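Local coordinates for protein possible galactose mutarotase (Streptomyces platensis subsp. rosaceus, PDB 4RNL) that is of uncharacterised function but probably interconverts the alpha and beta anomers of galactose or a related aldose, at residues A3-E11 with D23-P31; T183-G191 with L261-L270. One frame throughout, in Å; residues are numbered along the deposited sequence.

Contact 1 of 2, residues A3-E11 with D23-P31; sequences AMRTQVSRE and DRWTLESGP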
loop_
_atom_site.group_PDB
_atom_site.type_symbol
_atom_site.label_atom_id
_atom_site.label_comp_id
_atom_site.label_asym_id
_atom_site.label_seq_id
_atom_site.Cartn_x
_atom_site.Cartn_y
_atom_site.Cartn_z
ATOM N N ALA A 3 12.357 -3.122 -24.463
ATOM C CA ALA A 3 12.579 -3.383 -23.047
ATOM C C ALA A 3 13.803 -4.271 -22.834
ATOM O O ALA A 3 14.153 -5.092 -23.687
ATOM C CB ALA A 3 11.342 -4.015 -22.419
HETATM N N MSE A 4 14.455 -4.100 -21.690
HETATM C CA MSE A 4 15.560 -4.965 -21.319
HETATM C C MSE A 4 15.079 -5.972 -20.276
HETATM O O MSE A 4 14.084 -5.734 -19.589
HETATM C CB MSE A 4 16.730 -4.126 -20.805
HETATM C CG MSE A 4 17.367 -3.265 -21.896
HETATM SE SE MSE A 4 18.398 -1.780 -21.175
HETATM C CE MSE A 4 19.465 -2.750 -19.883
ATOM N N ARG A 5 15.770 -7.102 -20.180
ATOM C CA ARG A 5 15.393 -8.160 -19.245
ATOM C C ARG A 5 15.530 -7.666 -17.806
ATOM O O ARG A 5 16.488 -6.974 -17.473
ATOM C CB ARG A 5 16.272 -9.396 -19.468
ATOM C CG ARG A 5 15.893 -10.586 -18.602
ATOM C CD ARG A 5 16.768 -11.812 -18.853
ATOM N NE ARG A 5 16.536 -12.812 -17.809
ATOM C CZ ARG A 5 17.249 -13.921 -17.637
ATOM N NH1 ARG A 5 18.257 -14.208 -18.450
ATOM N NH2 ARG A 5 16.946 -14.751 -16.644
ATOM N N THR A 6 14.581 -8.018 -16.948
ATOM C CA THR A 6 14.674 -7.592 -15.556
ATOM C C THR A 6 15.794 -8.326 -14.823
ATOM O O THR A 6 15.870 -9.558 -14.862
ATOM C CB THR A 6 13.341 -7.764 -14.822
ATOM O OG1 THR A 6 12.373 -6.886 -15.414
ATOM C CG2 THR A 6 13.497 -7.414 -13.342
ATOM N N GLN A 7 16.686 -7.566 -14.191
ATOM C CA GLN A 7 17.780 -8.143 -13.407
ATOM C C GLN A 7 17.360 -8.206 -11.950
ATOM O O GLN A 7 16.894 -7.211 -11.394
ATOM C CB GLN A 7 19.048 -7.295 -13.514
ATOM C CG GLN A 7 19.634 -7.196 -14.908
ATOM C CD GLN A 7 20.712 -6.122 -15.007
ATOM O OE1 GLN A 7 21.384 -5.803 -14.024
ATOM N NE2 GLN A 7 20.871 -5.553 -16.198
ATOM N N VAL A 8 17.518 -9.375 -11.332
ATOM C CA VAL A 8 17.118 -9.555 -9.935
ATOM C C VAL A 8 18.337 -9.949 -9.101
ATOM O O VAL A 8 19.088 -10.848 -9.483
ATOM C CB VAL A 8 16.023 -10.637 -9.803
ATOM C CG1 VAL A 8 15.543 -10.733 -8.354
ATOM C CG2 VAL A 8 14.850 -10.326 -10.730
ATOM N N SER A 9 18.544 -9.255 -7.986
ATOM C CA SER A 9 19.657 -9.579 -7.107
ATOM C C SER A 9 19.275 -9.355 -5.650
ATOM O O SER A 9 18.327 -8.648 -5.336
ATOM C CB SER A 9 20.897 -8.766 -7.470
ATOM O OG SER A 9 20.661 -7.391 -7.259
ATOM N N ARG A 10 19.996 -10.018 -4.757
ATOM C CA ARG A 10 19.690 -9.973 -3.329
ATOM C C ARG A 10 20.967 -9.770 -2.531
ATOM O O ARG A 10 22.009 -10.373 -2.840
ATOM C CB ARG A 10 19.024 -11.284 -2.897
ATOM C CG ARG A 10 18.819 -11.424 -1.397
ATOM C CD ARG A 10 18.635 -12.881 -0.996
ATOM N NE ARG A 10 19.860 -13.661 -1.140
ATOM C CZ ARG A 10 19.898 -14.989 -1.130
ATOM N NH1 ARG A 10 21.054 -15.624 -1.267
ATOM N NH2 ARG A 10 18.775 -15.684 -0.990
ATOM N N GLU A 11 20.907 -8.902 -1.521
ATOM C CA GLU A 11 22.037 -8.706 -0.612
ATOM C C GLU A 11 21.517 -8.508 0.808
ATOM O O GLU A 11 20.373 -8.111 0.996
ATOM C CB GLU A 11 22.893 -7.502 -1.035
ATOM C CG GLU A 11 23.501 -7.582 -2.445
ATOM C CD GLU A 11 24.529 -8.699 -2.617
ATOM O OE1 GLU A 11 24.967 -9.289 -1.605
ATOM O OE2 GLU A 11 24.898 -8.990 -3.778
ATOM N N ASP A 23 16.949 -9.127 4.193
ATOM C CA ASP A 23 17.585 -9.003 2.883
ATOM C C ASP A 23 16.923 -7.904 2.064
ATOM O O ASP A 23 15.749 -7.593 2.266
ATOM C CB ASP A 23 17.469 -10.317 2.102
ATOM C CG ASP A 23 18.470 -11.358 2.539
ATOM O OD1 ASP A 23 19.484 -11.007 3.186
ATOM O OD2 ASP A 23 18.248 -12.545 2.207
ATOM N N ARG A 24 17.681 -7.313 1.141
ATOM C CA ARG A 24 17.122 -6.358 0.181
ATOM C C ARG A 24 17.207 -6.931 -1.231
ATOM O O ARG A 24 18.281 -7.321 -1.686
ATOM C CB ARG A 24 17.834 -4.999 0.247
ATOM C CG ARG A 24 17.250 -3.970 -0.731
ATOM C CD ARG A 24 17.709 -2.554 -0.441
ATOM N NE ARG A 24 19.146 -2.376 -0.659
ATOM C CZ ARG A 24 19.768 -1.201 -0.627
ATOM N NH1 ARG A 24 19.081 -0.096 -0.377
ATOM N NH2 ARG A 24 21.080 -1.129 -0.842
ATOM N N TRP A 25 16.073 -7.000 -1.916
ATOM C CA TRP A 25 16.036 -7.507 -3.284
ATOM C C TRP A 25 15.950 -6.337 -4.243
ATOM O O TRP A 25 15.142 -5.422 -4.049
ATOM C CB TRP A 25 14.825 -8.422 -3.464
ATOM C CG TRP A 25 14.982 -9.741 -2.754
ATOM C CD1 TRP A 25 14.860 -9.977 -1.409
ATOM C CD2 TRP A 25 15.294 -11.005 -3.357
ATOM N NE1 TRP A 25 15.071 -11.317 -1.146
ATOM C CE2 TRP A 25 15.344 -11.963 -2.320
ATOM C CE3 TRP A 25 15.545 -11.414 -4.671
ATOM C CZ2 TRP A 25 15.634 -13.310 -2.563
ATOM C CZ3 TRP A 25 15.824 -12.751 -4.909
ATOM C CH2 TRP A 25 15.868 -13.683 -3.859
ATOM N N THR A 26 16.790 -6.355 -5.275
ATOM C CA THR A 26 16.811 -5.273 -6.253
ATOM C C THR A 26 16.299 -5.775 -7.588
ATOM O O THR A 26 16.805 -6.764 -8.126
ATOM C CB THR A 26 18.221 -4.703 -6.449
ATOM O OG1 THR A 26 18.684 -4.144 -5.217
ATOM C CG2 THR A 26 18.207 -3.602 -7.500
ATOM N N LEU A 27 15.270 -5.106 -8.101
ATOM C CA LEU A 27 14.717 -5.411 -9.416
ATOM C C LEU A 27 15.104 -4.259 -10.328
ATOM O O LEU A 27 14.805 -3.100 -10.026
ATOM C CB LEU A 27 13.185 -5.522 -9.338
ATOM C CG LEU A 27 12.541 -6.797 -8.778
ATOM C CD1 LEU A 27 13.130 -7.235 -7.449
ATOM C CD2 LEU A 27 11.045 -6.613 -8.625
ATOM N N GLU A 28 15.780 -4.561 -11.434
ATOM C CA GLU A 28 16.302 -3.521 -12.314
ATOM C C GLU A 28 15.940 -3.808 -13.768
ATOM O O GLU A 28 16.295 -4.864 -14.291
ATOM C CB GLU A 28 17.829 -3.447 -12.180
ATOM C CG GLU A 28 18.514 -2.645 -13.271
ATOM C CD GLU A 28 18.339 -1.155 -13.089
ATOM O OE1 GLU A 28 19.000 -0.587 -12.195
ATOM O OE2 GLU A 28 17.546 -0.551 -13.841
ATOM N N SER A 29 15.248 -2.876 -14.425
ATOM C CA SER A 29 14.899 -3.053 -15.836
ATOM C C SER A 29 15.562 -2.043 -16.770
ATOM O O SER A 29 15.135 -1.877 -17.913
ATOM C CB SER A 29 13.376 -3.087 -16.051
ATOM O OG SER A 29 12.731 -1.906 -15.585
ATOM N N GLY A 30 16.603 -1.373 -16.285
ATOM C CA GLY A 30 17.421 -0.523 -17.143
ATOM C C GLY A 30 17.079 0.954 -17.058
ATOM O O GLY A 30 16.109 1.333 -16.399
ATOM N N PRO A 31 17.867 1.800 -17.737
ATOM C CA PRO A 31 17.666 3.252 -17.631
ATOM C C PRO A 31 16.292 3.722 -18.120
ATOM O O PRO A 31 15.759 4.693 -17.582
ATOM C CB PRO A 31 18.801 3.839 -18.488
ATOM C CG PRO A 31 19.333 2.693 -19.301
ATOM C CD PRO A 31 19.081 1.457 -18.496
HETATM O O HOH W 1 13.123 -2.572 -19.648
HETATM O O HOH W 2 19.493 -6.366 -9.686
#

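Contact 2 of 2, residues T183-G191 with L261-L270; sequences TYLNLGGDG and LYDPRSGRAL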
loop_
_atom_site.group_PDB
_atom_site.type_symbol
_atom_site.label_atom_id
_atom_site.label_comp_id
_atom_site.label_asym_id
_atom_site.label_seq_id
_atom_site.Cartn_x
_atom_site.Cartn_y
_atom_site.Cartn_z
ATOM N N THR A 183 2.968 2.113 -0.173
ATOM C CA THR A 183 3.953 3.006 -0.792
ATOM C C THR A 183 3.398 4.442 -0.872
ATOM O O THR A 183 2.239 4.646 -1.245
ATOM C CB THR A 183 4.337 2.492 -2.208
ATOM O OG1 THR A 183 5.224 1.362 -2.090
ATOM C CG2 THR A 183 5.034 3.573 -3.021
ATOM N N TYR A 184 4.202 5.429 -0.482
ATOM C CA TYR A 184 3.891 6.828 -0.769
ATOM C C TYR A 184 4.839 7.276 -1.874
ATOM O O TYR A 184 6.053 6.981 -1.830
ATOM C CB TYR A 184 4.206 7.761 0.404
ATOM C CG TYR A 184 3.581 7.524 1.764
ATOM C CD1 TYR A 184 3.890 6.393 2.514
ATOM C CD2 TYR A 184 2.761 8.491 2.339
ATOM C CE1 TYR A 184 3.359 6.212 3.784
ATOM C CE2 TYR A 184 2.233 8.323 3.602
ATOM C CZ TYR A 184 2.539 7.186 4.319
ATOM O OH TYR A 184 2.022 7.021 5.584
ATOM N N LEU A 185 4.316 8.036 -2.831
ATOM C CA LEU A 185 5.124 8.501 -3.949
ATOM C C LEU A 185 5.151 10.021 -4.047
ATOM O O LEU A 185 4.156 10.706 -3.793
ATOM C CB LEU A 185 4.603 7.910 -5.267
ATOM C CG LEU A 185 4.768 6.398 -5.421
ATOM C CD1 LEU A 185 3.941 5.901 -6.589
ATOM C CD2 LEU A 185 6.247 6.044 -5.589
ATOM N N ASN A 186 6.317 10.550 -4.392
ATOM C CA ASN A 186 6.426 11.918 -4.883
ATOM C C ASN A 186 7.088 11.809 -6.253
ATOM O O ASN A 186 8.277 11.485 -6.348
ATOM C CB ASN A 186 7.268 12.784 -3.930
ATOM C CG ASN A 186 7.270 14.260 -4.317
ATOM O OD1 ASN A 186 7.358 14.604 -5.502
ATOM N ND2 ASN A 186 7.186 15.139 -3.324
ATOM N N LEU A 187 6.319 12.057 -7.311
ATOM C CA LEU A 187 6.800 11.833 -8.680
ATOM C C LEU A 187 7.877 12.838 -9.087
ATOM O O LEU A 187 8.538 12.670 -10.113
ATOM C CB LEU A 187 5.630 11.845 -9.680
ATOM C CG LEU A 187 4.560 10.780 -9.430
ATOM C CD1 LEU A 187 3.447 10.825 -10.474
ATOM C CD2 LEU A 187 5.213 9.388 -9.398
ATOM N N GLY A 188 8.066 13.876 -8.271
ATOM C CA GLY A 188 9.131 14.845 -8.493
ATOM C C GLY A 188 10.387 14.483 -7.717
ATOM O O GLY A 188 11.409 15.176 -7.798
ATOM N N GLY A 189 10.312 13.388 -6.967
ATOM C CA GLY A 189 11.410 12.954 -6.107
ATOM C C GLY A 189 11.050 13.098 -4.637
ATOM O O GLY A 189 10.415 14.085 -4.255
ATOM N N ASP A 190 11.457 12.139 -3.804
ATOM C CA ASP A 190 11.030 12.137 -2.399
ATOM C C ASP A 190 11.563 13.335 -1.626
ATOM O O ASP A 190 11.016 13.703 -0.590
ATOM C CB ASP A 190 11.432 10.838 -1.685
ATOM C CG ASP A 190 12.919 10.730 -1.469
ATOM O OD1 ASP A 190 13.661 10.676 -2.478
ATOM O OD2 ASP A 190 13.364 10.696 -0.293
ATOM N N GLY A 191 12.624 13.952 -2.128
ATOM C CA GLY A 191 13.187 15.112 -1.454
ATOM C C GLY A 191 12.737 16.437 -2.040
ATOM O O GLY A 191 13.272 17.486 -1.678
ATOM N N LEU A 261 -1.725 9.629 -11.703
ATOM C CA LEU A 261 -1.071 10.679 -10.938
ATOM C C LEU A 261 0.025 11.270 -11.821
ATOM O O LEU A 261 0.698 10.537 -12.570
ATOM C CB LEU A 261 -0.459 10.063 -9.677
ATOM C CG LEU A 261 0.234 10.954 -8.648
ATOM C CD1 LEU A 261 -0.735 11.903 -7.943
ATOM C CD2 LEU A 261 0.932 10.053 -7.631
ATOM N N TYR A 262 0.196 12.585 -11.759
ATOM C CA TYR A 262 1.131 13.254 -12.655
ATOM C C TYR A 262 1.802 14.445 -11.992
ATOM O O TYR A 262 1.142 15.254 -11.334
ATOM C CB TYR A 262 0.396 13.704 -13.927
ATOM C CG TYR A 262 1.239 14.536 -14.875
ATOM C CD1 TYR A 262 2.366 14.000 -15.485
ATOM C CD2 TYR A 262 0.889 15.845 -15.178
ATOM C CE1 TYR A 262 3.141 14.757 -16.358
ATOM C CE2 TYR A 262 1.658 16.612 -16.054
ATOM C CZ TYR A 262 2.785 16.058 -16.639
ATOM O OH TYR A 262 3.559 16.814 -17.512
ATOM N N ASP A 263 3.120 14.555 -12.166
ATOM C CA ASP A 263 3.852 15.751 -11.733
ATOM C C ASP A 263 4.257 16.604 -12.928
ATOM O O ASP A 263 5.152 16.221 -13.685
ATOM C CB ASP A 263 5.125 15.368 -10.960
ATOM C CG ASP A 263 6.017 16.569 -10.678
ATOM O OD1 ASP A 263 5.469 17.663 -10.402
ATOM O OD2 ASP A 263 7.270 16.436 -10.747
ATOM N N PRO A 264 3.618 17.771 -13.095
ATOM C CA PRO A 264 3.949 18.629 -14.241
ATOM C C PRO A 264 5.415 19.049 -14.302
ATOM O O PRO A 264 5.921 19.322 -15.393
ATOM C CB PRO A 264 3.075 19.866 -14.008
ATOM C CG PRO A 264 1.879 19.328 -13.259
ATOM C CD PRO A 264 2.435 18.260 -12.356
ATOM N N ARG A 265 6.085 19.130 -13.155
ATOM C CA ARG A 265 7.439 19.670 -13.140
ATOM C C ARG A 265 8.441 18.728 -13.803
ATOM O O ARG A 265 9.226 19.145 -14.658
ATOM C CB ARG A 265 7.911 19.955 -11.711
ATOM C CG ARG A 265 7.193 21.077 -10.984
ATOM C CD ARG A 265 8.097 21.597 -9.880
ATOM N NE ARG A 265 7.472 22.604 -9.029
ATOM C CZ ARG A 265 6.965 22.347 -7.827
ATOM N NH1 ARG A 265 6.991 21.108 -7.351
ATOM N NH2 ARG A 265 6.426 23.323 -7.107
ATOM N N SER A 266 8.421 17.470 -13.381
ATOM C CA SER A 266 9.373 16.463 -13.848
ATOM C C SER A 266 8.821 15.747 -15.063
ATOM O O SER A 266 9.572 15.168 -15.865
ATOM C CB SER A 266 9.621 15.427 -12.758
ATOM O OG SER A 266 8.462 14.627 -12.548
ATOM N N GLY A 267 7.501 15.780 -15.194
ATOM C CA GLY A 267 6.830 15.044 -16.249
ATOM C C GLY A 267 6.566 13.578 -15.962
ATOM O O GLY A 267 6.034 12.882 -16.830
ATOM N N ARG A 268 6.912 13.098 -14.767
ATOM C CA ARG A 268 6.667 11.694 -14.427
ATOM C C ARG A 268 5.181 11.424 -14.226
ATOM O O ARG A 268 4.471 12.223 -13.613
ATOM C CB ARG A 268 7.441 11.275 -13.169
ATOM C CG ARG A 268 8.959 11.270 -13.364
ATOM C CD ARG A 268 9.668 10.453 -12.275
ATOM N NE ARG A 268 11.127 10.597 -12.357
ATOM C CZ ARG A 268 11.805 11.642 -11.892
ATOM N NH1 ARG A 268 11.162 12.645 -11.300
ATOM N NH2 ARG A 268 13.122 11.688 -12.017
ATOM N N ALA A 269 4.722 10.296 -14.755
ATOM C CA ALA A 269 3.317 9.910 -14.653
ATOM C C ALA A 269 3.203 8.498 -14.118
ATOM O O ALA A 269 4.030 7.639 -14.431
ATOM C CB ALA A 269 2.645 10.001 -16.015
ATOM N N LEU A 270 2.164 8.264 -13.322
ATOM C CA LEU A 270 1.837 6.932 -12.824
ATOM C C LEU A 270 0.412 6.587 -13.201
ATOM O O LEU A 270 -0.499 7.400 -13.006
ATOM C CB LEU A 270 1.941 6.901 -11.302
ATOM C CG LEU A 270 1.367 5.668 -10.596
ATOM C CD1 LEU A 270 2.231 4.436 -10.874
ATOM C CD2 LEU A 270 1.280 5.934 -9.110
HETATM O O HOH W 3 12.819 14.766 -10.566
#

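Contact 1 of 2, residues A3-E11 with D23-P31
Arg10 lays its aliphatic chain over one face of the Trp25 indole, with CB 3.7 Å from the centroid of the six-membered ring and almost on its normal, a CH-pi contact. Because Arg10 CG stands anti to its backbone N (chi1 173°), the chain follows the indole and Arg10 CD comes to 3.4 Å from Trp25 CZ2. At the ring edge, in its plane, Val8 CG1 meets Trp25 CE3 at 3.7 Å. This is the close-packed side, where Ala126 and Glu128 of strand 125-129 touch the indole. The charged end of Arg10 is looser: Asp23 OD2 lies 3.9 Å from Arg10 NE in a long salt bridge, well out of the guanidinium plane, so no N-H points at it. On the opposite face of the sheet Gln7, Ser9 and Glu11 are exposed, and a water joins Ser9 OG to Thr26 O. Beyond the paired strands Met4, a selenomethionine, reaches Gly30 and Pro31 only loosely, its SE 4.3 Å from Pro31 CD, and a second water links Met4 N to Ser29 O. Six backbone hydrogen bonds join Gln7, Ser9 and Glu11 to Glu28, Thr26 and Arg24, the register of an antiparallel beta hairpin at the edge of a five-stranded sheet.

Contact 2 of 2, residues T183-G191 with L261-L270
A type I turn, Asn186-Gly189, docks against the loop joining strands 256-262 and 268-274, and Leu187 is the residue it inserts. Leu187 CD1 settles 3.7 Å from Leu261 CG and 3.5 Å from Leu261 O; its CB rests on Asp263 CB. Nearby, Leu185 CD1 meets Leu270 CD2 with the side chains at about right angles. The carbonyl of Leu187 faces polar partners: Arg268 NH1 donates to Leu187 O at 2.9 Å, tilted 24° from the carbonyl plane, and Ser266 OG lies 3.1 Å from the same oxygen. Arg268 NE is bonded to Ala50 O, and a water bridges NH1 to Gly188 O. In this strand-loop-strand hairpin of the nine-stranded sheet, Asp263 organises the connection: OD1 accepts from Arg265 N in an Asx turn, and OD2 from Ser266 N at 3.1 Å, both donors approaching from above the carboxylate plane. With its CG anti to the backbone N (chi1 171°), Asp263 also brings OD2 to 3.3 Å from Gly188 CA. Were this aspartate an alanine, Arg265 N and Ser266 N would lose these acceptors and the loop is likely to shift against Leu187. Ser266 OG in turn accepts from Arg268 N, making an ST turn.

Overall arrangement
The two contacts share no strand and do not touch; their centres lie about 21 Å apart, with nearest atoms about 9 Å apart. Contact 1 is partly buried and joins neighbouring strands of one sheet, the first two of the five-stranded antiparallel sheet, so backbone bonds carry it and side chains sort into a packed face and a largely exposed one. Contact 2 is buried and links different sheets: a turn following strand 180-185, of the seven-stranded sheet, meets a hairpin of the nine-stranded one. Without strand pairing between its segments, it relies on leucine packing and on side chains reaching a backbone carbonyl.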